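Local atomic coordinates of glucosamine-6-phosphate deaminase (Bacillus subtilis, PDB entry 2BKX), a protein that belongs to the glucosamine-6-phosphate isomerase/6-phosphogluconolactonase family of Rossmann-like alpha/beta proteins and binds fructose-6-phosphate in this crystal. Residues 109-117 with 149-157; 131-139 with 199-207. All coordinates share one frame; numbering follows the deposited sequence.

Contact 1 (109-117 with 149-157)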
ATOM      1  N   LEU A 109     -12.124  17.000   4.830  1.00 12.25           N
ATOM      2  CA  LEU A 109     -11.419  15.719   4.699  1.00 12.91           C
ATOM      3  C   LEU A 109     -12.292  14.536   5.126  1.00 12.73           C
ATOM      4  O   LEU A 109     -12.198  13.456   4.547  1.00 12.29           O
ATOM      5  CB  LEU A 109     -10.152  15.762   5.506  1.00 13.14           C
ATOM      6  CG  LEU A 109      -9.134  16.770   4.991  1.00 14.25           C
ATOM      7  CD1 LEU A 109      -7.991  16.736   5.956  1.00 17.81           C
ATOM      8  CD2 LEU A 109      -8.673  16.488   3.576  1.00 15.57           C
ATOM      9  N   GLU A 110     -13.166  14.746   6.100  1.00 14.25           N
ATOM     10  CA  GLU A 110     -14.124  13.701   6.481  1.00 15.15           C
ATOM     11  C   GLU A 110     -15.040  13.290   5.311  1.00 13.34           C
ATOM     12  O   GLU A 110     -15.281  12.084   5.044  1.00 12.10           O
ATOM     13  CB  GLU A 110     -14.959  14.196   7.666  1.00 16.97           C
ATOM     14  CG  GLU A 110     -14.262  14.032   8.992  1.00 21.85           C
ATOM     15  CD  GLU A 110     -15.220  14.121  10.208  1.00 23.95           C
ATOM     16  OE1 GLU A 110     -16.481  14.084  10.035  1.00 33.94           O
ATOM     17  OE2 GLU A 110     -14.713  14.210  11.356  1.00 34.92           O
ATOM     18  N   ALA A 111     -15.579  14.292   4.627  1.00 13.14           N
ATOM     19  CA  ALA A 111     -16.413  14.037   3.479  1.00 12.44           C
ATOM     20  C   ALA A 111     -15.645  13.371   2.344  1.00 11.20           C
ATOM     21  O   ALA A 111     -16.153  12.459   1.697  1.00 10.93           O
ATOM     22  CB  ALA A 111     -17.092  15.336   2.982  1.00 13.70           C
ATOM     23  N   GLU A 112     -14.402  13.790   2.138  1.00 10.33           N
ATOM     24  CA  GLU A 112     -13.552  13.135   1.148  1.00  9.58           C
ATOM     25  C   GLU A 112     -13.384  11.660   1.440  1.00  8.68           C
ATOM     26  O   GLU A 112     -13.454  10.827   0.540  1.00  8.79           O
ATOM     27  CB  GLU A 112     -12.190  13.840   1.100  1.00  9.64           C
ATOM     28  CG  GLU A 112     -11.153  13.182   0.189  1.00 10.09           C
ATOM     29  CD  GLU A 112     -11.502  13.151  -1.270  1.00 13.36           C
ATOM     30  OE1 GLU A 112     -12.384  13.932  -1.701  1.00 16.86           O
ATOM     31  OE2 GLU A 112     -10.843  12.356  -2.011  1.00 14.47           O
ATOM     32  N   CYS A 113     -13.180  11.335   2.699  1.00  8.77           N
ATOM     33  CA  CYS A 113     -13.014   9.923   3.096  1.00  8.62           C
ATOM     34  C   CYS A 113     -14.280   9.096   2.858  1.00  8.21           C
ATOM     35  O   CYS A 113     -14.208   7.972   2.387  1.00  8.52           O
ATOM     36  CB  CYS A 113     -12.573   9.836   4.544  1.00  9.56           C
ATOM     37  SG  CYS A 113     -10.833  10.285   4.763  1.00 11.22           S
ATOM     38  N   ARG A 114     -15.449   9.669   3.153  1.00  8.93           N
ATOM     39  CA  ARG A 114     -16.711   8.993   2.884  1.00 11.10           C
ATOM     40  C   ARG A 114     -16.894   8.760   1.402  1.00 10.16           C
ATOM     41  O   ARG A 114     -17.259   7.653   1.009  1.00 11.20           O
ATOM     42  CB  ARG A 114     -17.907   9.755   3.459  1.00 11.80           C
ATOM     43  CG  ARG A 114     -17.999   9.668   4.948  1.00 13.86           C
ATOM     44  CD  ARG A 114     -19.301  10.254   5.518  1.00 17.94           C
ATOM     45  NE  ARG A 114     -19.673  11.547   4.953  1.00 22.70           N
ATOM     46  CZ  ARG A 114     -19.475  12.735   5.529  1.00 25.06           C
ATOM     47  NH1 ARG A 114     -19.846  13.835   4.895  1.00 24.85           N
ATOM     48  NH2 ARG A 114     -18.895  12.842   6.716  1.00 26.40           N
ATOM     49  N   ARG A 115     -16.613   9.772   0.580  1.00 10.54           N
ATOM     50  CA  ARG A 115     -16.746   9.600  -0.884  1.00 11.70           C
ATOM     51  C   ARG A 115     -15.759   8.581  -1.411  1.00  9.13           C
ATOM     52  O   ARG A 115     -16.078   7.817  -2.313  1.00  8.96           O
ATOM     53  CB  ARG A 115     -16.514  10.908  -1.625  1.00 12.66           C
ATOM     54  CG  ARG A 115     -17.592  11.987  -1.401  1.00 15.73           C
ATOM     55  CD  ARG A 115     -17.402  13.207  -2.337  1.00 18.12           C
ATOM     56  NE  ARG A 115     -16.117  13.901  -2.132  1.00 22.63           N
ATOM     57  CZ  ARG A 115     -15.918  14.981  -1.355  1.00 23.41           C
ATOM     58  NH1 ARG A 115     -16.934  15.551  -0.701  1.00 23.44           N
ATOM     59  NH2 ARG A 115     -14.690  15.506  -1.224  1.00 19.85           N
ATOM     60  N   TYR A 116     -14.570   8.528  -0.825  1.00  8.33           N
ATOM     61  CA  TYR A 116     -13.552   7.596  -1.307  1.00  7.76           C
ATOM     62  C   TYR A 116     -13.980   6.177  -1.016  1.00  8.07           C
ATOM     63  O   TYR A 116     -13.833   5.288  -1.860  1.00  8.17           O
ATOM     64  CB  TYR A 116     -12.199   7.897  -0.668  1.00  7.86           C
ATOM     65  CG  TYR A 116     -11.017   7.211  -1.381  1.00  6.61           C
ATOM     66  CD1 TYR A 116     -10.563   7.670  -2.583  1.00  6.81           C
ATOM     67  CD2 TYR A 116     -10.381   6.098  -0.829  1.00  7.03           C
ATOM     68  CE1 TYR A 116      -9.471   7.098  -3.198  1.00  6.74           C
ATOM     69  CE2 TYR A 116      -9.312   5.479  -1.439  1.00  6.62           C
ATOM     70  CZ  TYR A 116      -8.852   5.995  -2.640  1.00  6.31           C
ATOM     71  OH  TYR A 116      -7.769   5.460  -3.321  1.00  7.26           O
ATOM     72  N   GLU A 117     -14.489   5.946   0.196  1.00  8.53           N
ATOM     73  CA  GLU A 117     -14.951   4.611   0.553  1.00  9.15           C
ATOM     74  C   GLU A 117     -16.085   4.189  -0.377  1.00  8.35           C
ATOM     75  O   GLU A 117     -16.162   3.051  -0.823  1.00  9.08           O
ATOM     76  CB  GLU A 117     -15.398   4.563   2.004  1.00  9.85           C
ATOM     77  CG  GLU A 117     -15.789   3.176   2.511  1.00  9.89           C
ATOM     78  CD  GLU A 117     -14.624   2.236   2.726  1.00 11.13           C
ATOM     79  OE1 GLU A 117     -13.533   2.678   3.175  1.00  9.26           O
ATOM     80  OE2 GLU A 117     -14.785   1.021   2.497  1.00 14.02           O
ATOM     81  N   LYS A 149     -12.764  -2.901  12.041  1.00  6.28           N
ATOM     82  CA  LYS A 149     -13.927  -2.501  11.264  1.00  6.33           C
ATOM     83  C   LYS A 149     -13.767  -1.124  10.606  1.00  5.85           C
ATOM     84  O   LYS A 149     -14.683  -0.632   9.926  1.00  6.08           O
ATOM     85  CB  LYS A 149     -15.188  -2.499  12.135  1.00  6.96           C
ATOM     86  CG  LYS A 149     -15.514  -3.863  12.670  1.00  9.71           C
ATOM     87  CD  LYS A 149     -16.829  -3.909  13.448  1.00  9.04           C
ATOM     88  CE  LYS A 149     -17.061  -5.318  14.003  1.00 12.97           C
ATOM     89  NZ  LYS A 149     -18.451  -5.545  14.462  1.00 16.19           N
ATOM     90  N   SER A 150     -12.609  -0.483  10.784  1.00  6.00           N
ATOM     91  CA  SER A 150     -12.421   0.855  10.261  1.00  6.24           C
ATOM     92  C   SER A 150     -12.561   0.923   8.751  1.00  5.67           C
ATOM     93  O   SER A 150     -12.208  -0.020   8.030  1.00  6.69           O
ATOM     94  CB  SER A 150     -11.048   1.373  10.674  1.00  5.78           C
ATOM     95  OG  SER A 150      -9.988   0.552  10.262  1.00  6.75           O
ATOM     96  N   ARG A 151     -13.069   2.070   8.301  1.00  6.24           N
ATOM     97  CA  ARG A 151     -13.237   2.405   6.890  1.00  6.39           C
ATOM     98  C   ARG A 151     -12.328   3.598   6.570  1.00  6.23           C
ATOM     99  O   ARG A 151     -11.540   4.002   7.427  1.00  7.65           O
ATOM    100  CB  ARG A 151     -14.710   2.699   6.617  1.00  7.81           C
ATOM    101  CG  ARG A 151     -15.588   1.467   6.779  1.00 10.49           C
ATOM    102  CD  ARG A 151     -15.517   0.560   5.589  1.00 13.32           C
ATOM    103  NE  ARG A 151     -16.409  -0.597   5.743  1.00 15.38           N
ATOM    104  CZ  ARG A 151     -16.617  -1.468   4.805  1.00 15.92           C
ATOM    105  NH1 ARG A 151     -17.432  -2.508   5.035  1.00 18.70           N
ATOM    106  NH2 ARG A 151     -15.979  -1.354   3.657  1.00 18.61           N
ATOM    107  N   THR A 152     -12.388   4.131   5.349  1.00  6.33           N
ATOM    108  CA  THR A 152     -11.470   5.194   4.988  1.00  6.61           C
ATOM    109  C   THR A 152     -11.694   6.352   5.966  1.00  6.35           C
ATOM    110  O   THR A 152     -12.850   6.727   6.253  1.00  8.21           O
ATOM    111  CB  THR A 152     -11.690   5.627   3.525  1.00  6.82           C
ATOM    112  OG1 THR A 152     -11.496   4.515   2.622  1.00  7.46           O
ATOM    113  CG2 THR A 152     -10.753   6.709   3.136  1.00  6.93           C
ATOM    114  N   HIS A 153     -10.612   6.927   6.495  1.00  5.94           N
ATOM    115  CA  HIS A 153     -10.718   7.927   7.547  1.00  6.46           C
ATOM    116  C   HIS A 153      -9.478   8.786   7.653  1.00  6.64           C
ATOM    117  O   HIS A 153      -8.425   8.417   7.131  1.00  6.91           O
ATOM    118  CB  HIS A 153     -11.069   7.283   8.897  1.00  6.74           C
ATOM    119  CG  HIS A 153     -10.013   6.393   9.483  1.00  8.06           C
ATOM    120  ND1 HIS A 153      -9.667   5.182   8.943  1.00  9.81           N
ATOM    121  CD2 HIS A 153      -9.293   6.515  10.620  1.00 12.64           C
ATOM    122  CE1 HIS A 153      -8.721   4.625   9.687  1.00  8.69           C
ATOM    123  NE2 HIS A 153      -8.466   5.421  10.706  1.00 12.71           N
ATOM    124  N   VAL A 154      -9.652   9.917   8.347  1.00  7.44           N
ATOM    125  CA  VAL A 154      -8.593  10.837   8.710  1.00  7.83           C
ATOM    126  C   VAL A 154      -7.913  10.355   9.966  1.00  7.85           C
ATOM    127  O   VAL A 154      -8.565  10.019  10.937  1.00  9.87           O
ATOM    128  CB  VAL A 154      -9.131  12.255   8.927  1.00  8.72           C
ATOM    129  CG1 VAL A 154      -8.005  13.244   9.251  1.00  9.27           C
ATOM    130  CG2 VAL A 154      -9.849  12.717   7.678  1.00 10.44           C
ATOM    131  N   VAL A 155      -6.586  10.286   9.925  1.00  8.09           N
ATOM    132  CA  VAL A 155      -5.754   9.816  11.022  1.00  8.51           C
ATOM    133  C   VAL A 155      -4.671  10.796  11.390  1.00  8.61           C
ATOM    134  O   VAL A 155      -4.174  11.542  10.543  1.00  9.53           O
ATOM    135  CB  VAL A 155      -5.108   8.457  10.689  1.00  8.66           C
ATOM    136  CG1 VAL A 155      -6.216   7.442  10.454  1.00 11.00           C
ATOM    137  CG2 VAL A 155      -4.163   8.556   9.466  1.00  8.96           C
ATOM    138  N   THR A 156      -4.312  10.775  12.671  1.00  9.46           N
ATOM    139  CA  THR A 156      -3.149  11.500  13.147  1.00  9.81           C
ATOM    140  C   THR A 156      -2.009  10.490  13.161  1.00  9.69           C
ATOM    141  O   THR A 156      -2.084   9.480  13.839  1.00 11.14           O
ATOM    142  CB  THR A 156      -3.412  12.099  14.550  1.00 11.56           C
ATOM    143  OG1 THR A 156      -4.506  13.000  14.454  1.00 15.31           O
ATOM    144  CG2 THR A 156      -2.200  12.816  15.120  1.00 13.33           C
ATOM    145  N   LEU A 157      -0.960  10.756  12.403  1.00  8.94           N
ATOM    146  CA  LEU A 157       0.149   9.853  12.297  1.00  9.05           C
ATOM    147  C   LEU A 157       0.903   9.716  13.620  1.00  9.52           C
ATOM    148  O   LEU A 157       1.146  10.684  14.354  1.00  9.67           O
ATOM    149  CB  LEU A 157       1.123  10.307  11.221  1.00  9.43           C
ATOM    150  CG  LEU A 157       0.511  10.420   9.821  1.00  7.77           C
ATOM    151  CD1 LEU A 157       1.548  10.957   8.864  1.00  9.37           C
ATOM    152  CD2 LEU A 157       0.023   9.091   9.304  1.00  9.67           C
TER
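E117 of helix 109-122 takes hold of R151 and T152, just ahead of strand 153-156, in a helix-on-strand contact of the alpha/beta fold. The axes of segment 109-117 and strand 153-156 approach to 7.5 Å, with an angle of 128° between their directions.

The polar bonds between the two segments all end on the E117 carboxylate. E117 OE1 accepts from T152 OG1 at 2.8 Å and from T152 N at 2.9 Å. The two donors come from opposite faces of the carboxylate plane, both on the anti side. T186 OG1 also bonds to E117 OE1, so helix 184-188 joins the group. E117 OE2 forms a salt bridge with R151 NH2 at 2.9 Å. This donor sits above the carboxylate plane, and the two planar groups are 80° apart. CG of E117 stands anti to the backbone N, and a bend at chi2 (73°) turns the carboxylate onto T152.

Apolar contacts continue one and two turns back along the helix. C113 SG rests against the H153 backbone, 3.5 Å from H153 C. V154 CG2 lies 3.8 Å from L109 CB and 3.9 Å from C113 SG.

The Y116 ring turns its edge to T152, with Y116 CD2 4.0 Å from T152 OG1.

Contact 2 (131-139 with 199-207). With F6R (fructose -6-phosphate), chain C.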
ATOM      1  N   LEU A 131       0.292  -3.988  -0.086  1.00  4.52           N
ATOM      2  CA  LEU A 131       0.518  -3.351   1.192  1.00  4.42           C
ATOM      3  C   LEU A 131       2.001  -3.350   1.499  1.00  5.20           C
ATOM      4  O   LEU A 131       2.750  -4.222   1.059  1.00  4.69           O
ATOM      5  CB  LEU A 131      -0.137  -4.146   2.340  1.00  5.39           C
ATOM      6  CG  LEU A 131      -1.604  -4.288   2.341  1.00  6.01           C
ATOM      7  CD1 LEU A 131      -2.064  -5.176   3.508  1.00  6.71           C
ATOM      8  CD2 LEU A 131      -2.311  -2.932   2.402  1.00  6.26           C
ATOM      9  N   GLY A 132       2.402  -2.363   2.268  1.00  5.03           N
ATOM     10  CA  GLY A 132       3.642  -2.467   3.054  1.00  5.21           C
ATOM     11  C   GLY A 132       3.286  -2.565   4.530  1.00  5.60           C
ATOM     12  O   GLY A 132       2.103  -2.700   4.881  1.00  6.47           O
ATOM     13  N   ILE A 133       4.286  -2.526   5.397  1.00  5.60           N
ATOM     14  CA  ILE A 133       4.070  -2.607   6.842  1.00  6.10           C
ATOM     15  C   ILE A 133       4.899  -1.548   7.525  1.00  5.39           C
ATOM     16  O   ILE A 133       6.062  -1.353   7.195  1.00  6.77           O
ATOM     17  CB  ILE A 133       4.385  -4.022   7.401  1.00  5.36           C
ATOM     18  CG1 ILE A 133       3.804  -4.217   8.783  1.00  6.35           C
ATOM     19  CG2 ILE A 133       5.864  -4.349   7.362  1.00  6.73           C
ATOM     20  CD1 ILE A 133       3.778  -5.663   9.271  1.00  7.52           C
ATOM     21  N   GLY A 134       4.297  -0.868   8.474  1.00  6.73           N
ATOM     22  CA  GLY A 134       5.052   0.072   9.264  1.00  6.92           C
ATOM     23  C   GLY A 134       5.966  -0.647  10.225  1.00  7.87           C
ATOM     24  O   GLY A 134       5.762  -1.826  10.564  1.00  7.16           O
ATOM     25  N   ARG A 135       6.904   0.111  10.776  1.00  8.59           N
ATOM     26  CA  ARG A 135       7.779  -0.429  11.781  1.00  9.61           C
ATOM     27  C   ARG A 135       6.974  -0.918  12.976  1.00  9.25           C
ATOM     28  O   ARG A 135       7.398  -1.848  13.677  1.00 11.02           O
ATOM     29  CB  ARG A 135       8.821   0.621  12.231  1.00  9.98           C
ATOM     30  CG  ARG A 135       9.772   1.054  11.159  0.50 11.91           C
ATOM     31  CD  ARG A 135      10.633   2.235  11.644  0.50 13.65           C
ATOM     32  NE  ARG A 135      11.505   2.687  10.566  0.50 16.36           N
ATOM     33  CZ  ARG A 135      12.368   3.699  10.617  0.50 18.51           C
ATOM     34  NH1 ARG A 135      13.084   3.986   9.539  0.50 16.97           N
ATOM     35  NH2 ARG A 135      12.535   4.414  11.726  0.50 21.67           N
ATOM     36  N   ASN A 136       5.819  -0.285  13.214  1.00  8.53           N
ATOM     37  CA  ASN A 136       4.906  -0.605  14.282  1.00  8.65           C
ATOM     38  C   ASN A 136       3.731  -1.507  13.875  1.00  8.51           C
ATOM     39  O   ASN A 136       2.756  -1.641  14.608  1.00  8.94           O
ATOM     40  CB  ASN A 136       4.324   0.683  14.899  1.00  8.74           C
ATOM     41  CG  ASN A 136       3.512   1.494  13.914  1.00  8.57           C
ATOM     42  OD1 ASN A 136       3.345   1.096  12.757  1.00  9.73           O
ATOM     43  ND2 ASN A 136       2.990   2.626  14.364  1.00  8.23           N
ATOM     44  N   GLY A 137       3.805  -2.095  12.685  1.00  7.98           N
ATOM     45  CA  GLY A 137       2.741  -2.951  12.214  1.00  6.99           C
ATOM     46  C   GLY A 137       1.580  -2.276  11.520  1.00  6.43           C
ATOM     47  O   GLY A 137       0.640  -2.952  11.118  1.00  6.98           O
ATOM     48  N   HIS A 138       1.660  -0.959  11.290  1.00  5.69           N
ATOM     49  CA  HIS A 138       0.567  -0.330  10.569  1.00  5.18           C
ATOM     50  C   HIS A 138       0.436  -0.886   9.169  1.00  4.63           C
ATOM     51  O   HIS A 138       1.401  -1.314   8.558  1.00  5.32           O
ATOM     52  CB  HIS A 138       0.604   1.207  10.600  1.00  5.58           C
ATOM     53  CG  HIS A 138       1.657   1.890   9.783  1.00  6.52           C
ATOM     54  ND1 HIS A 138       2.350   2.958  10.289  1.00  7.93           N
ATOM     55  CD2 HIS A 138       2.092   1.736   8.517  1.00  6.23           C
ATOM     56  CE1 HIS A 138       3.178   3.427   9.369  1.00  7.74           C
ATOM     57  NE2 HIS A 138       3.031   2.707   8.277  1.00  7.31           N
ATOM     58  N   ILE A 139      -0.781  -0.841   8.663  1.00  5.67           N
ATOM     59  CA  ILE A 139      -1.106  -1.111   7.255  1.00  5.01           C
ATOM     60  C   ILE A 139      -1.935   0.073   6.778  1.00  5.96           C
ATOM     61  O   ILE A 139      -2.741   0.607   7.515  1.00  6.24           O
ATOM     62  CB  ILE A 139      -1.771  -2.479   7.010  1.00  6.31           C
ATOM     63  CG1 ILE A 139      -3.022  -2.654   7.851  1.00  7.61           C
ATOM     64  CG2 ILE A 139      -0.763  -3.594   7.279  1.00  6.02           C
ATOM     65  CD1 ILE A 139      -3.856  -3.912   7.528  1.00  6.50           C
ATOM     66  N   GLY A 199      13.960  -5.282   4.482  1.00  7.66           N
ATOM     67  CA  GLY A 199      14.945  -4.554   5.250  1.00  8.59           C
ATOM     68  C   GLY A 199      14.880  -4.762   6.745  1.00 10.00           C
ATOM     69  O   GLY A 199      13.840  -5.092   7.309  1.00  9.48           O
ATOM     70  N   LYS A 200      16.025  -4.511   7.393  1.00 11.51           N
ATOM     71  CA  LYS A 200      16.177  -4.695   8.846  1.00 12.75           C
ATOM     72  C   LYS A 200      15.208  -3.880   9.695  1.00 11.58           C
ATOM     73  O   LYS A 200      14.815  -4.308  10.799  1.00 12.15           O
ATOM     74  CB  LYS A 200      17.631  -4.347   9.210  1.00 14.40           C
ATOM     75  CG  LYS A 200      18.037  -4.546  10.619  1.00 18.60           C
ATOM     76  CD  LYS A 200      19.569  -4.416  10.728  1.00 20.07           C
ATOM     77  CE  LYS A 200      19.989  -3.840  12.093  1.00 25.75           C
ATOM     78  NZ  LYS A 200      21.223  -3.000  11.943  1.00 28.07           N
ATOM     79  N   SER A 201      14.781  -2.721   9.205  1.00 10.55           N
ATOM     80  CA  SER A 201      13.862  -1.897   9.968  1.00 10.20           C
ATOM     81  C   SER A 201      12.522  -2.546  10.234  1.00  9.41           C
ATOM     82  O   SER A 201      11.821  -2.096  11.134  1.00 10.31           O
ATOM     83  CB  SER A 201      13.647  -0.545   9.300  1.00 11.02           C
ATOM     84  OG  SER A 201      12.738  -0.607   8.220  1.00 13.17           O
ATOM     85  N   LYS A 202      12.178  -3.585   9.457  1.00  8.76           N
ATOM     86  CA  LYS A 202      10.913  -4.286   9.589  1.00  7.93           C
ATOM     87  C   LYS A 202      11.017  -5.632  10.298  1.00  7.90           C
ATOM     88  O   LYS A 202      10.010  -6.352  10.429  1.00  7.72           O
ATOM     89  CB  LYS A 202      10.294  -4.509   8.199  1.00  7.31           C
ATOM     90  CG  LYS A 202      10.167  -3.237   7.367  1.00  7.91           C
ATOM     91  CD  LYS A 202       9.381  -2.126   8.065  1.00  6.94           C
ATOM     92  CE  LYS A 202       9.246  -0.881   7.186  1.00  6.28           C
ATOM     93  NZ  LYS A 202       8.505  -1.145   5.882  1.00  6.11           N
ATOM     94  N   ALA A 203      12.223  -6.016  10.732  1.00  8.07           N
ATOM     95  CA  ALA A 203      12.407  -7.345  11.284  1.00  8.12           C
ATOM     96  C   ALA A 203      11.575  -7.584  12.550  1.00  8.49           C
ATOM     97  O   ALA A 203      11.063  -8.688  12.761  1.00  8.90           O
ATOM     98  CB  ALA A 203      13.887  -7.630  11.510  1.00  9.92           C
ATOM     99  N   GLU A 204      11.440  -6.573  13.401  1.00  8.67           N
ATOM    100  CA  GLU A 204      10.587  -6.729  14.589  1.00  9.90           C
ATOM    101  C   GLU A 204       9.111  -6.880  14.219  1.00  9.76           C
ATOM    102  O   GLU A 204       8.398  -7.702  14.813  1.00  9.56           O
ATOM    103  CB  GLU A 204      10.801  -5.567  15.582  1.00 10.94           C
ATOM    104  CG  GLU A 204      12.187  -5.603  16.215  1.00 15.24           C
ATOM    105  CD  GLU A 204      12.575  -4.361  16.978  0.50 15.03           C
ATOM    106  OE1 GLU A 204      11.693  -3.677  17.549  0.50 20.06           O
ATOM    107  OE2 GLU A 204      13.786  -4.074  16.991  0.50 19.00           O
ATOM    108  N   ALA A 205       8.655  -6.116  13.218  1.00  8.50           N
ATOM    109  CA  ALA A 205       7.276  -6.253  12.748  1.00  8.56           C
ATOM    110  C   ALA A 205       7.030  -7.637  12.142  1.00  7.66           C
ATOM    111  O   ALA A 205       5.988  -8.244  12.352  1.00  8.20           O
ATOM    112  CB  ALA A 205       6.911  -5.157  11.807  1.00  8.75           C
ATOM    113  N   VAL A 206       7.997  -8.139  11.390  1.00  7.56           N
ATOM    114  CA  VAL A 206       7.861  -9.485  10.823  1.00  7.10           C
ATOM    115  C   VAL A 206       7.696 -10.512  11.943  1.00  7.07           C
ATOM    116  O   VAL A 206       6.850 -11.401  11.867  1.00  7.08           O
ATOM    117  CB  VAL A 206       9.058  -9.836   9.909  1.00  7.28           C
ATOM    118  CG1 VAL A 206       9.105 -11.318   9.595  1.00  8.28           C
ATOM    119  CG2 VAL A 206       8.989  -9.021   8.626  1.00  7.00           C
ATOM    120  N   ARG A 207       8.533 -10.402  12.968  1.00  7.46           N
ATOM    121  CA  ARG A 207       8.425 -11.321  14.104  1.00  7.52           C
ATOM    122  C   ARG A 207       7.034 -11.307  14.722  1.00  8.40           C
ATOM    123  O   ARG A 207       6.438 -12.352  14.967  1.00  8.18           O
ATOM    124  CB  ARG A 207       9.488 -10.997  15.161  1.00  8.25           C
ATOM    125  CG  ARG A 207       9.522 -11.990  16.302  1.00  8.44           C
ATOM    126  CD  ARG A 207      10.521 -11.553  17.369  1.00 10.22           C
ATOM    127  NE  ARG A 207      10.544 -12.438  18.526  1.00 12.89           N
ATOM    128  CZ  ARG A 207      11.271 -13.540  18.591  1.00 11.01           C
ATOM    129  NH1 ARG A 207      11.217 -14.312  19.683  1.00 13.51           N
ATOM    130  NH2 ARG A 207      12.049 -13.890  17.568  1.00 13.30           N
TER
HETATM  131  C1  F6R C1243       1.861   2.726   1.764  1.00 16.24           C
HETATM  132  C2  F6R C1243       1.376   2.717   3.201  1.00 12.72           C
HETATM  133  C3  F6R C1243       2.263   2.529   4.439  1.00  8.62           C
HETATM  134  C4  F6R C1243       3.661   1.963   4.122  1.00  6.82           C
HETATM  135  C5  F6R C1243       4.526   1.749   5.353  1.00  7.20           C
HETATM  136  C6  F6R C1243       5.914   1.240   4.983  1.00  6.19           C
HETATM  137  O1  F6R C1243       0.895   3.315   0.872  1.00 14.45           O
HETATM  138  O2  F6R C1243       0.181   2.820   3.366  1.00 18.38           O
HETATM  139  O3  F6R C1243       1.645   1.584   5.294  1.00  8.67           O
HETATM  140  O4  F6R C1243       3.494   0.722   3.444  1.00  7.31           O
HETATM  141  O5  F6R C1243       4.625   2.928   6.143  1.00  7.57           O
HETATM  142  O6  F6R C1243       6.598   2.271   4.254  1.00  5.77           O
HETATM  143  P   F6R C1243       7.978   1.925   3.533  1.00  5.35           P
HETATM  144  O1P F6R C1243       7.648   1.004   2.390  1.00  5.89           O
HETATM  145  O2P F6R C1243       8.822   1.225   4.564  1.00  6.22           O
HETATM  146  O3P F6R C1243       8.552   3.222   3.061  1.00  5.38           O
HETATM  147  O   HOH W   1       9.750  -3.466  12.755  1.00 12.94           O
HETATM  148  O   HOH W   2      11.485   1.916   8.088  1.00 18.23           O
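The fructose-6-phosphate pocket is built partly here, where the glycine-containing loop after strand 128-131 meets the start of helix 203-211. K202 joins the loop to the ligand. K202 NZ donates to I133 O at 2.8 Å, in line with the carbonyl (C=O...N 167°), and to phosphate oxygen O2P of the ligand at 2.7 Å. Bends at chi2 (-56°) and chi4 (61°) carry the amine round to these two acceptors.

G134 to G137 form a type I beta turn. N136 OD1 accepts from H138 N, closing an Asx turn. H138 ND1 bonds to E143 OE1, which fixes the rotation of the ring. N136 ND2 bonds to the same E143 oxygen. At the other ring nitrogen, H138 NE2 and ligand O5 share a nearly straight hydrogen bond of 2.7 Å. O5 lies at the ring edge, in its plane. T39, R167 and other residues complete the grip on the ligand.

Packing is simpler. The A205 methyl points at the turn, and A205 CB sits 3.7 Å from G134 O. I133 CD1 lies 4.1 Å from A205 CB.

A water fills out the polar contacts between the turn and the helix. It lies close to R135 O and S201 O, and its oxygen accepts from A205 N at 2.9 Å.

Overall arrangement
Contacts 1 and 2 lie in the same alpha/beta fold, with centres 23 Å apart. Their nearest atoms are about 6 Å apart and do not touch. Along the chain the segments alternate: 109-117, 131-139, 149-157, 199-207. Helix 109-122 leads into strand 128-131, which ends at the loop of contact 2. The chain then reaches strand 153-156 of contact 1. Strands 128-131 and 153-156 belong to the same mixed sheet. Helix 203-211 follows strand 193-197, the parallel neighbour of 128-131. Contact 2 lines the ligand pocket directly. Contact 1 packs farther out, with the Y116 side chain about 10 Å from the ligand.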